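Hydrogenase maturation factor (Thermoanaerobacter tengcongensis, PDB 3VTH) probably transfers the carbamoyl group of carbamoyl phosphate, at the cost of ATP, to the C-terminal cysteine of HypE during [NiFe]-hydrogenase maturation. Local coordinates at residues L709-R712 with L713-L717; F373-G376 with A377-I381; F565-N568 with F569-V573; K662-E665 with K666-S670. One frame throughout, in Å; residues are numbered along the deposited sequence.

Contact 1 (L709-R712 with L713-L717)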
loop_
_atom_site.group_PDB
_atom_site.type_symbol
_atom_site.label_atom_id
_atom_site.label_comp_id
_atom_site.label_asym_id
_atom_site.label_seq_id
_atom_site.Cartn_x
_atom_site.Cartn_y
_atom_site.Cartn_z
ATOM N N LEU A 709 7.998 0.887 -18.500
ATOM C CA LEU A 709 7.351 -0.342 -18.985
ATOM C C LEU A 709 5.832 -0.261 -18.933
ATOM O O LEU A 709 5.147 -0.591 -19.899
ATOM C CB LEU A 709 7.782 -1.574 -18.173
ATOM C CG LEU A 709 9.187 -2.155 -18.296
ATOM C CD1 LEU A 709 9.241 -3.496 -17.572
ATOM C CD2 LEU A 709 9.629 -2.316 -19.759
ATOM N N LEU A 710 5.306 0.175 -17.793
ATOM C CA LEU A 710 3.859 0.276 -17.619
ATOM C C LEU A 710 3.240 1.286 -18.587
ATOM O O LEU A 710 2.314 0.956 -19.329
ATOM C CB LEU A 710 3.496 0.637 -16.167
ATOM C CG LEU A 710 1.977 0.607 -15.921
ATOM C CD1 LEU A 710 1.435 -0.820 -16.042
ATOM C CD2 LEU A 710 1.568 1.253 -14.576
ATOM N N ARG A 711 3.756 2.510 -18.597
ATOM C CA ARG A 711 3.172 3.571 -19.412
ATOM C C ARG A 711 3.292 3.276 -20.913
ATOM O O ARG A 711 2.337 3.422 -21.661
ATOM C CB ARG A 711 3.797 4.934 -19.078
ATOM C CG ARG A 711 3.324 6.069 -19.994
ATOM C CD ARG A 711 3.998 7.396 -19.688
ATOM N NE ARG A 711 5.414 7.406 -20.048
ATOM C CZ ARG A 711 5.870 7.581 -21.283
ATOM N NH1 ARG A 711 5.021 7.754 -22.288
ATOM N NH2 ARG A 711 7.173 7.586 -21.514
ATOM N N ARG A 712 4.470 2.857 -21.347
ATOM C CA ARG A 712 4.715 2.619 -22.756
ATOM C C ARG A 712 3.880 1.463 -23.286
ATOM O O ARG A 712 3.360 1.532 -24.390
ATOM C CB ARG A 712 6.200 2.365 -22.968
ATOM C CG ARG A 712 6.987 3.632 -23.079
ATOM C CD ARG A 712 7.119 3.872 -24.553
ATOM N NE ARG A 712 7.612 5.177 -24.904
ATOM C CZ ARG A 712 8.256 5.439 -26.032
ATOM N NH1 ARG A 712 8.524 4.464 -26.903
ATOM N NH2 ARG A 712 8.656 6.675 -26.265
ATOM N N LEU A 713 3.740 0.412 -22.482
ATOM C CA LEU A 713 2.956 -0.746 -22.885
ATOM C C LEU A 713 1.477 -0.406 -22.907
ATOM O O LEU A 713 0.791 -0.749 -23.858
ATOM C CB LEU A 713 3.249 -1.949 -21.977
ATOM C CG LEU A 713 2.990 -3.372 -22.466
ATOM C CD1 LEU A 713 3.391 -3.631 -23.922
ATOM C CD2 LEU A 713 3.728 -4.334 -21.515
ATOM N N ILE A 714 0.994 0.303 -21.888
ATOM C CA ILE A 714 -0.393 0.757 -21.884
ATOM C C ILE A 714 -0.674 1.636 -23.113
ATOM O O ILE A 714 -1.689 1.466 -23.784
ATOM C CB ILE A 714 -0.774 1.529 -20.595
ATOM C CG1 ILE A 714 -0.864 0.597 -19.384
ATOM C CG2 ILE A 714 -2.113 2.283 -20.778
ATOM C CD1 ILE A 714 -1.093 1.344 -18.044
ATOM N N GLU A 715 0.225 2.571 -23.408
ATOM C CA GLU A 715 0.039 3.455 -24.562
ATOM C C GLU A 715 0.027 2.677 -25.877
ATOM O O GLU A 715 -0.912 2.817 -26.668
ATOM C CB GLU A 715 1.108 4.542 -24.601
ATOM C CG GLU A 715 0.966 5.609 -23.490
ATOM C CD GLU A 715 2.143 6.581 -23.453
ATOM O OE1 GLU A 715 3.041 6.481 -24.315
ATOM O OE2 GLU A 715 2.167 7.458 -22.578
ATOM N N LYS A 716 1.054 1.850 -26.090
ATOM C CA LYS A 716 1.204 1.106 -27.340
ATOM C C LYS A 716 0.014 0.168 -27.607
ATOM O O LYS A 716 -0.509 0.117 -28.720
ATOM C CB LYS A 716 2.516 0.322 -27.362
ATOM C CG LYS A 716 2.903 -0.102 -28.763
ATOM C CD LYS A 716 4.223 -0.842 -28.831
ATOM C CE LYS A 716 4.721 -0.801 -30.269
ATOM N NZ LYS A 716 5.762 -1.821 -30.530
ATOM N N LEU A 717 -0.407 -0.546 -26.566
ATOM C CA LEU A 717 -1.530 -1.469 -26.654
ATOM C C LEU A 717 -2.840 -0.727 -26.878
ATOM O O LEU A 717 -3.674 -1.171 -27.682
ATOM C CB LEU A 717 -1.614 -2.333 -25.386
ATOM C CG LEU A 717 -0.547 -3.405 -25.134
ATOM C CD1 LEU A 717 -0.633 -3.879 -23.679
ATOM C CD2 LEU A 717 -0.721 -4.581 -26.108
#
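Arg711 and Glu715, one helical turn apart, form a salt bridge: in the conformer described, one of two, Arg711 NH1 donates to Glu715 OE2 at 2.9 Å, and the bridge may not be permanent. The carboxylate oxygen lies at the guanidinium edge, close to its plane, and is approached on its syn side from 30° out of the carboxylate plane; the two flat groups are turned 59° against each other. The bend at chi3 (69°) turns NH1 toward Glu715, whose carboxylate also lies alongside the aliphatic part of the arginine, Glu715 OE2 3.2 Å from Arg711 CG. Beneath the bridge the main chain makes regular i to i+4 alpha-helical bonds, among them Ile714 N to Leu710 O (3.0 Å) and Glu715 N to Arg711 O (2.9 Å). Leu710 and Ile714 lie side by side and point the same way, with Leu710 CG 3.8 Å from Ile714 CD1. Arg712 and Lys716 direct their charged ends to Glu632 and Asn679. The N-terminal part of helix 707-719 nears the bound nucleotide analogue, about 5 Å from the Leu709 side chain at the nearest. The helix is the crossover of a beta-alpha-beta unit between parallel strands 696-700 and 723-726: Leu710 and Ile714 rest on Leu699 of the first and on Ser726 and Val724, respectively, of the second, while Leu713 and Leu717 reach Thr681 and Tyr682 of helix 666-692.

Contact 2 (F373-G376 with A377-I381)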
loop_
_atom_site.group_PDB
_atom_site.type_symbol
_atom_site.label_atom_id
_atom_site.label_comp_id
_atom_site.label_asym_id
_atom_site.label_seq_id
_atom_site.Cartn_x
_atom_site.Cartn_y
_atom_site.Cartn_z
ATOM N N PHE A 373 1.691 8.368 -9.268
ATOM C CA PHE A 373 0.709 8.543 -10.322
ATOM C C PHE A 373 1.407 8.279 -11.629
ATOM O O PHE A 373 2.442 8.887 -11.917
ATOM C CB PHE A 373 0.101 9.957 -10.307
ATOM C CG PHE A 373 -1.160 10.073 -11.132
ATOM C CD1 PHE A 373 -2.408 9.844 -10.548
ATOM C CD2 PHE A 373 -1.096 10.379 -12.488
ATOM C CE1 PHE A 373 -3.592 9.945 -11.309
ATOM C CE2 PHE A 373 -2.271 10.478 -13.267
ATOM C CZ PHE A 373 -3.520 10.253 -12.665
ATOM N N ASN A 374 0.870 7.363 -12.416
ATOM C CA ASN A 374 1.505 7.033 -13.694
ATOM C C ASN A 374 0.494 6.443 -14.659
ATOM O O ASN A 374 -0.389 5.692 -14.251
ATOM C CB ASN A 374 2.679 6.060 -13.474
ATOM C CG ASN A 374 3.463 5.786 -14.732
ATOM O OD1 ASN A 374 3.784 6.709 -15.504
ATOM N ND2 ASN A 374 3.782 4.501 -14.960
ATOM N N ALA A 375 0.638 6.811 -15.926
ATOM C CA ALA A 375 -0.202 6.331 -17.018
ATOM C C ALA A 375 -1.677 6.483 -16.683
ATOM O O ALA A 375 -2.445 5.518 -16.751
ATOM C CB ALA A 375 0.148 4.877 -17.369
ATOM N N GLY A 376 -2.046 7.690 -16.252
ATOM C CA GLY A 376 -3.450 8.068 -16.067
ATOM C C GLY A 376 -4.151 7.589 -14.806
ATOM O O GLY A 376 -5.369 7.706 -14.704
ATOM N N ALA A 377 -3.407 7.065 -13.833
ATOM C CA ALA A 377 -4.025 6.627 -12.582
ATOM C C ALA A 377 -3.008 6.552 -11.467
ATOM O O ALA A 377 -1.793 6.514 -11.716
ATOM C CB ALA A 377 -4.730 5.256 -12.752
ATOM N N GLU A 378 -3.513 6.555 -10.237
ATOM C CA GLU A 378 -2.682 6.268 -9.071
ATOM C C GLU A 378 -2.179 4.819 -9.172
ATOM O O GLU A 378 -2.929 3.911 -9.573
ATOM C CB GLU A 378 -3.477 6.463 -7.776
ATOM C CG GLU A 378 -2.727 5.963 -6.542
ATOM C CD GLU A 378 -3.355 6.396 -5.220
ATOM O OE1 GLU A 378 -4.587 6.614 -5.160
ATOM O OE2 GLU A 378 -2.608 6.479 -4.229
ATOM N N ARG A 379 -0.898 4.622 -8.863
ATOM C CA ARG A 379 -0.304 3.288 -8.844
ATOM C C ARG A 379 0.306 3.126 -7.469
ATOM O O ARG A 379 1.409 3.615 -7.191
ATOM C CB ARG A 379 0.753 3.119 -9.942
ATOM C CG ARG A 379 0.306 3.584 -11.319
ATOM C CD ARG A 379 -0.789 2.712 -11.883
ATOM N NE ARG A 379 -1.348 3.234 -13.129
ATOM C CZ ARG A 379 -2.347 2.656 -13.809
ATOM N NH1 ARG A 379 -2.928 1.550 -13.359
ATOM N NH2 ARG A 379 -2.778 3.194 -14.939
ATOM N N ILE A 380 -0.426 2.465 -6.585
ATOM C CA ILE A 380 0.071 2.331 -5.221
ATOM C C ILE A 380 1.160 1.241 -5.140
ATOM O O ILE A 380 1.114 0.244 -5.869
ATOM C CB ILE A 380 -1.091 2.069 -4.246
ATOM C CG1 ILE A 380 -0.656 2.346 -2.795
ATOM C CG2 ILE A 380 -1.600 0.625 -4.428
ATOM C CD1 ILE A 380 -1.855 2.677 -1.850
ATOM N N ILE A 381 2.151 1.457 -4.277
ATOM C CA ILE A 381 3.287 0.540 -4.120
ATOM C C ILE A 381 3.158 -0.189 -2.786
ATOM O O ILE A 381 3.398 -1.390 -2.706
ATOM C CB ILE A 381 4.665 1.303 -4.189
ATOM C CG1 ILE A 381 4.936 1.822 -5.605
ATOM C CG2 ILE A 381 5.839 0.406 -3.741
ATOM C CD1 ILE A 381 4.573 3.279 -5.834
#
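The Phe373 ring takes the backbone of Ala377 over one face: Ala377 N is 3.4 Å from Phe373 CZ, and Ala377 O sits above the same ring toward its rim. Having CG anti to the backbone N (chi1 -165°) turns the phenyl group along the hairpin, under the opposing peptide. In a second flat group, the Arg379 guanidinium, Ala377 CB lies over one face, 3.5 Å above the plane and toward the rim, and two carbonyls stand at the edge. Its NE donates to Asn374 O at 2.9 Å in an almost straight bond (175°), and its NH2 to Ala375 O at 3.0 Å; both acceptors lie within a few degrees of the guanidinium plane, and the second bond arrives well above the carbonyl plane of Ala375. Two bonds from one group therefore fix its rotation against the turn. This is a short, weakly bonded beta hairpin between strands 370-374 and 377-378, closed by a type I' turn from Asn374 to Ala377, in which Ala375 and Gly376 both have positive phi. Asn374 N donates to Ala377 O at 2.9 Å, whereas the return bond from Ala377 N to Asn374 O, at 3.3 Å, is weak; Asn374 O thus accepts from both Ala377 and Arg379. Phe373 and Glu378 face each other as a non-hydrogen-bonded pair, and Glu378 OE2 bonds to Thr371. Arg379 NH1 reaches Asn727 O, and Asn374 ND2 bonds to Arg707 O. On the face that carries Phe373 and Glu378, both side chains touch Leu275 of helix 270-277, and Phe373 also meets Glu271 and Glu272.

Contact 3 (F565-N568 with F569-V573)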
loop_
_atom_site.group_PDB
_atom_site.type_symbol
_atom_site.label_atom_id
_atom_site.label_comp_id
_atom_site.label_asym_id
_atom_site.label_seq_id
_atom_site.Cartn_x
_atom_site.Cartn_y
_atom_site.Cartn_z
ATOM N N PHE A 565 31.518 -15.389 -25.799
ATOM C CA PHE A 565 31.012 -14.167 -26.424
ATOM C C PHE A 565 31.162 -12.941 -25.510
ATOM O O PHE A 565 31.309 -11.817 -25.993
ATOM C CB PHE A 565 29.531 -14.350 -26.802
ATOM C CG PHE A 565 28.986 -13.249 -27.672
ATOM C CD1 PHE A 565 28.936 -13.409 -29.057
ATOM C CD2 PHE A 565 28.522 -12.055 -27.109
ATOM C CE1 PHE A 565 28.437 -12.389 -29.875
ATOM C CE2 PHE A 565 28.026 -11.025 -27.912
ATOM C CZ PHE A 565 27.982 -11.194 -29.300
ATOM N N TYR A 566 31.110 -13.160 -24.196
ATOM C CA TYR A 566 31.075 -12.067 -23.219
ATOM C C TYR A 566 32.409 -11.926 -22.463
ATOM O O TYR A 566 32.438 -11.775 -21.237
ATOM C CB TYR A 566 29.906 -12.289 -22.242
ATOM C CG TYR A 566 28.543 -12.425 -22.918
ATOM C CD1 TYR A 566 27.709 -11.308 -23.076
ATOM C CD2 TYR A 566 28.091 -13.659 -23.389
ATOM C CE1 TYR A 566 26.469 -11.417 -23.692
ATOM C CE2 TYR A 566 26.851 -13.783 -24.010
ATOM C CZ TYR A 566 26.044 -12.660 -24.151
ATOM O OH TYR A 566 24.821 -12.761 -24.757
ATOM N N LYS A 567 33.508 -11.966 -23.212
ATOM C CA LYS A 567 34.862 -12.002 -22.647
ATOM C C LYS A 567 35.138 -10.981 -21.540
ATOM O O LYS A 567 35.569 -11.361 -20.454
ATOM C CB LYS A 567 35.905 -11.880 -23.768
ATOM C CG LYS A 567 37.361 -11.735 -23.308
ATOM C CD LYS A 567 38.303 -11.612 -24.526
ATOM C CE LYS A 567 39.775 -11.465 -24.131
ATOM N NZ LYS A 567 40.117 -10.088 -23.665
ATOM N N ASN A 568 34.901 -9.697 -21.829
ATOM C CA ASN A 568 35.217 -8.598 -20.907
ATOM C C ASN A 568 34.469 -8.732 -19.577
ATOM O O ASN A 568 35.053 -8.515 -18.509
ATOM C CB ASN A 568 34.882 -7.242 -21.547
ATOM C CG ASN A 568 35.523 -6.069 -20.819
ATOM O OD1 ASN A 568 36.741 -5.894 -20.857
ATOM N ND2 ASN A 568 34.708 -5.248 -20.174
ATOM N N PHE A 569 33.180 -9.070 -19.655
ATOM C CA PHE A 569 32.392 -9.356 -18.467
ATOM C C PHE A 569 32.919 -10.572 -17.687
ATOM O O PHE A 569 33.143 -10.477 -16.479
ATOM C CB PHE A 569 30.901 -9.552 -18.806
ATOM C CG PHE A 569 30.088 -10.027 -17.641
ATOM C CD1 PHE A 569 29.705 -9.138 -16.635
ATOM C CD2 PHE A 569 29.723 -11.368 -17.532
ATOM C CE1 PHE A 569 28.970 -9.569 -15.534
ATOM C CE2 PHE A 569 28.968 -11.816 -16.440
ATOM C CZ PHE A 569 28.598 -10.913 -15.432
ATOM N N VAL A 570 33.094 -11.709 -18.357
ATOM C CA VAL A 570 33.490 -12.933 -17.642
ATOM C C VAL A 570 34.895 -12.825 -17.019
ATOM O O VAL A 570 35.139 -13.335 -15.931
ATOM C CB VAL A 570 33.343 -14.244 -18.504
ATOM C CG1 VAL A 570 31.918 -14.393 -19.049
ATOM C CG2 VAL A 570 34.321 -14.267 -19.637
ATOM N N GLU A 571 35.803 -12.128 -17.699
ATOM C CA GLU A 571 37.159 -11.913 -17.178
ATOM C C GLU A 571 37.237 -11.151 -15.860
ATOM O O GLU A 571 38.215 -11.305 -15.129
ATOM C CB GLU A 571 38.035 -11.236 -18.224
ATOM C CG GLU A 571 38.598 -12.218 -19.222
ATOM C CD GLU A 571 39.535 -11.571 -20.220
ATOM O OE1 GLU A 571 39.454 -10.332 -20.419
ATOM O OE2 GLU A 571 40.351 -12.309 -20.810
ATOM N N GLN A 572 36.207 -10.350 -15.571
ATOM C CA GLN A 572 36.103 -9.590 -14.326
ATOM C C GLN A 572 35.710 -10.486 -13.160
ATOM O O GLN A 572 35.941 -10.135 -12.003
ATOM C CB GLN A 572 35.042 -8.487 -14.438
ATOM C CG GLN A 572 35.413 -7.296 -15.328
ATOM C CD GLN A 572 34.273 -6.283 -15.411
ATOM O OE1 GLN A 572 34.156 -5.386 -14.571
ATOM N NE2 GLN A 572 33.423 -6.429 -16.423
ATOM N N VAL A 573 35.083 -11.623 -13.455
ATOM C CA VAL A 573 34.766 -12.582 -12.400
ATOM C C VAL A 573 36.042 -13.311 -11.970
ATOM O O VAL A 573 36.876 -13.705 -12.808
ATOM C CB VAL A 573 33.590 -13.546 -12.788
ATOM C CG1 VAL A 573 33.233 -14.479 -11.632
ATOM C CG2 VAL A 573 32.362 -12.732 -13.161
#
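Lys567 and Glu571, one turn apart at the start of helix 567-572, form a weak salt bridge, Lys567 NZ to Glu571 OE1 at 3.3 Å. The lysine chain is extended as far as CE and then bends at chi4 (-77°), which brings NZ in front of the two carboxylate oxygens, tilted out of their plane; Glu571 OE2 lies 3.5 Å from Lys567 CE. One residue on, the Gln572 side chain, CG beside its backbone N (chi1 -72°), runs back along the helix, and its NE2 donates weakly to the backbone carbonyl O of Asn568, at 3.4 Å. The Glu571 N to Lys567 O bond, at 2.9 Å, spaces the charged pair, and Val570 N to Tyr566 O, at 3.0 Å and nearly straight, is the first bond of the helix. Tyr566 stands at the N-cap position, its CB 4.3 Å from Val570 CG1. Its ring packs edge-to-face with Tyr657 of helix 649-662, its OH bonds to Glu650, and Tyr657 OH in turn takes the Asn568 N-H. On the buried side, Phe569 settles among Tyr552, Ala555 and Leu556 of helix 551-559. The helix is thus anchored through its aromatic face, while the charged pair lies on an exposed one, where a long bond between exposed groups probably adds little to its stability.

Contact 4 (K662-E665 with K666-S670)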
loop_
_atom_site.group_PDB
_atom_site.type_symbol
_atom_site.label_atom_id
_atom_site.label_comp_id
_atom_site.label_asym_id
_atom_site.label_seq_id
_atom_site.Cartn_x
_atom_site.Cartn_y
_atom_site.Cartn_z
ATOM N N LYS A 662 31.062 -1.417 -27.769
ATOM C CA LYS A 662 31.260 -0.363 -28.772
ATOM C C LYS A 662 31.438 0.991 -28.110
ATOM O O LYS A 662 31.938 1.919 -28.724
ATOM C CB LYS A 662 30.073 -0.302 -29.741
ATOM C CG LYS A 662 30.298 -1.023 -31.054
ATOM C CD LYS A 662 28.989 -1.553 -31.634
ATOM C CE LYS A 662 29.206 -2.029 -33.064
ATOM N NZ LYS A 662 28.218 -3.088 -33.464
ATOM N N GLY A 663 31.017 1.096 -26.854
ATOM C CA GLY A 663 31.137 2.335 -26.110
ATOM C C GLY A 663 29.837 3.115 -25.984
ATOM O O GLY A 663 29.870 4.295 -25.684
ATOM N N PHE A 664 28.693 2.474 -26.223
ATOM C CA PHE A 664 27.403 3.165 -26.068
ATOM C C PHE A 664 27.138 3.454 -24.590
ATOM O O PHE A 664 27.501 2.658 -23.722
ATOM C CB PHE A 664 26.238 2.351 -26.642
ATOM C CG PHE A 664 26.177 2.310 -28.151
ATOM C CD1 PHE A 664 27.214 2.812 -28.942
ATOM C CD2 PHE A 664 25.088 1.709 -28.783
ATOM C CE1 PHE A 664 27.145 2.750 -30.331
ATOM C CE2 PHE A 664 25.019 1.630 -30.176
ATOM C CZ PHE A 664 26.051 2.153 -30.950
ATOM N N GLU A 665 26.508 4.601 -24.329
ATOM C CA GLU A 665 26.136 5.044 -22.992
ATOM C C GLU A 665 25.177 4.040 -22.377
ATOM O O GLU A 665 24.315 3.506 -23.075
ATOM C CB GLU A 665 25.459 6.428 -23.054
ATOM C CG GLU A 665 26.272 7.538 -23.766
ATOM C CD GLU A 665 26.047 7.598 -25.297
ATOM O OE1 GLU A 665 26.231 8.699 -25.875
ATOM O OE2 GLU A 665 25.693 6.566 -25.928
ATOM N N LYS A 666 25.331 3.798 -21.073
ATOM C CA LYS A 666 24.428 2.934 -20.313
ATOM C C LYS A 666 22.964 3.376 -20.400
ATOM O O LYS A 666 22.063 2.541 -20.470
ATOM C CB LYS A 666 24.857 2.879 -18.843
ATOM C CG LYS A 666 26.114 2.039 -18.573
ATOM C CD LYS A 666 26.140 1.571 -17.110
ATOM C CE LYS A 666 27.223 2.259 -16.309
ATOM N NZ LYS A 666 28.560 1.672 -16.638
ATOM N N SER A 667 22.753 4.692 -20.394
ATOM C CA SER A 667 21.430 5.306 -20.510
ATOM C C SER A 667 20.722 4.904 -21.800
ATOM O O SER A 667 19.536 4.581 -21.793
ATOM C CB SER A 667 21.538 6.841 -20.441
ATOM O OG SER A 667 22.309 7.331 -21.534
ATOM N N TYR A 668 21.469 4.934 -22.897
ATOM C CA TYR A 668 20.974 4.557 -24.215
ATOM C C TYR A 668 20.690 3.061 -24.314
ATOM O O TYR A 668 19.655 2.660 -24.828
ATOM C CB TYR A 668 21.993 5.005 -25.273
ATOM C CG TYR A 668 21.613 4.710 -26.704
ATOM C CD1 TYR A 668 20.575 5.405 -27.329
ATOM C CD2 TYR A 668 22.311 3.761 -27.439
ATOM C CE1 TYR A 668 20.238 5.155 -28.650
ATOM C CE2 TYR A 668 21.988 3.508 -28.764
ATOM C CZ TYR A 668 20.948 4.208 -29.368
ATOM O OH TYR A 668 20.623 3.950 -30.690
ATOM N N ILE A 669 21.596 2.235 -23.804
ATOM C CA ILE A 669 21.394 0.783 -23.779
ATOM C C ILE A 669 20.158 0.406 -22.949
ATOM O O ILE A 669 19.371 -0.462 -23.321
ATOM C CB ILE A 669 22.644 0.072 -23.227
ATOM C CG1 ILE A 669 23.823 0.246 -24.197
ATOM C CG2 ILE A 669 22.357 -1.407 -22.969
ATOM C CD1 ILE A 669 25.146 -0.248 -23.651
ATOM N N SER A 670 19.987 1.069 -21.819
ATOM C CA SER A 670 18.835 0.790 -20.963
ATOM C C SER A 670 17.537 1.119 -21.692
ATOM O O SER A 670 16.582 0.339 -21.655
ATOM C CB SER A 670 18.925 1.603 -19.671
ATOM O OG SER A 670 17.808 1.302 -18.847
#
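Phe664 and Tyr668 are brought together by their first torsions: Phe664 CG beside its own backbone N (chi1 -73°) and Tyr668 CG beside its carbonyl carbon (chi1 -179°) carry the two rings to the same side, where they lie alongside each other. The rings form an offset edge-to-face pair with the tyrosine edge leading, centroids 5.5 Å apart and planes at 71°. Phe664 CD2 meets Tyr668 CE2 at 3.6 Å, at the edge of the tyrosine ring and near its plane. Closer to the backbone, Phe664 CB touches Ile669 CG1 at 4.0 Å, and Ile669 CD1 lies 3.7 Å from Phe664 O. Ile669 also rests on Ile656 and Tyr660, packing the first turn of helix 666-692 against the end of helix 649-662. The single hydrogen bond across the contact runs from Ile669 N to Glu665 O, at 3.1 Å and in the carbonyl plane; it opens the bonding of the new helix, with Glu665 at its N-cap position. Glu665 CB lies 3.6 Å from Ser667 OG. Upstream, Gly663, with positive phi, ends helix 649-662. The whole is a short helix-to-helix connection, a Schellman C-terminus at Gly663, then Phe664 and the N-cap Glu665 before helix 666-692.

From the N terminus, contact 2 comes first and closes a hairpin at the edge of the sheet in the Telomere recombination region. Contacts 3, 4 and 1 then follow in the second Kae1-like subdomain, at the start of helix 567-572, at the junction of helices 649-662 and 666-692, and within helix 707-719. All four are local and run in series; none nests or crosses. Only contacts 1 and 2 touch: Ile714 CD1 packs 3.8 Å from Ala375 CB, and Leu710 CD2 meets the Arg379 guanidinium, tying the hairpin to the Kae1-like subdomain. Contacts 3 and 4 both pack on helix 649-662, about 18 Å apart between centres. Helix 666-692 links contact 4 to contact 1.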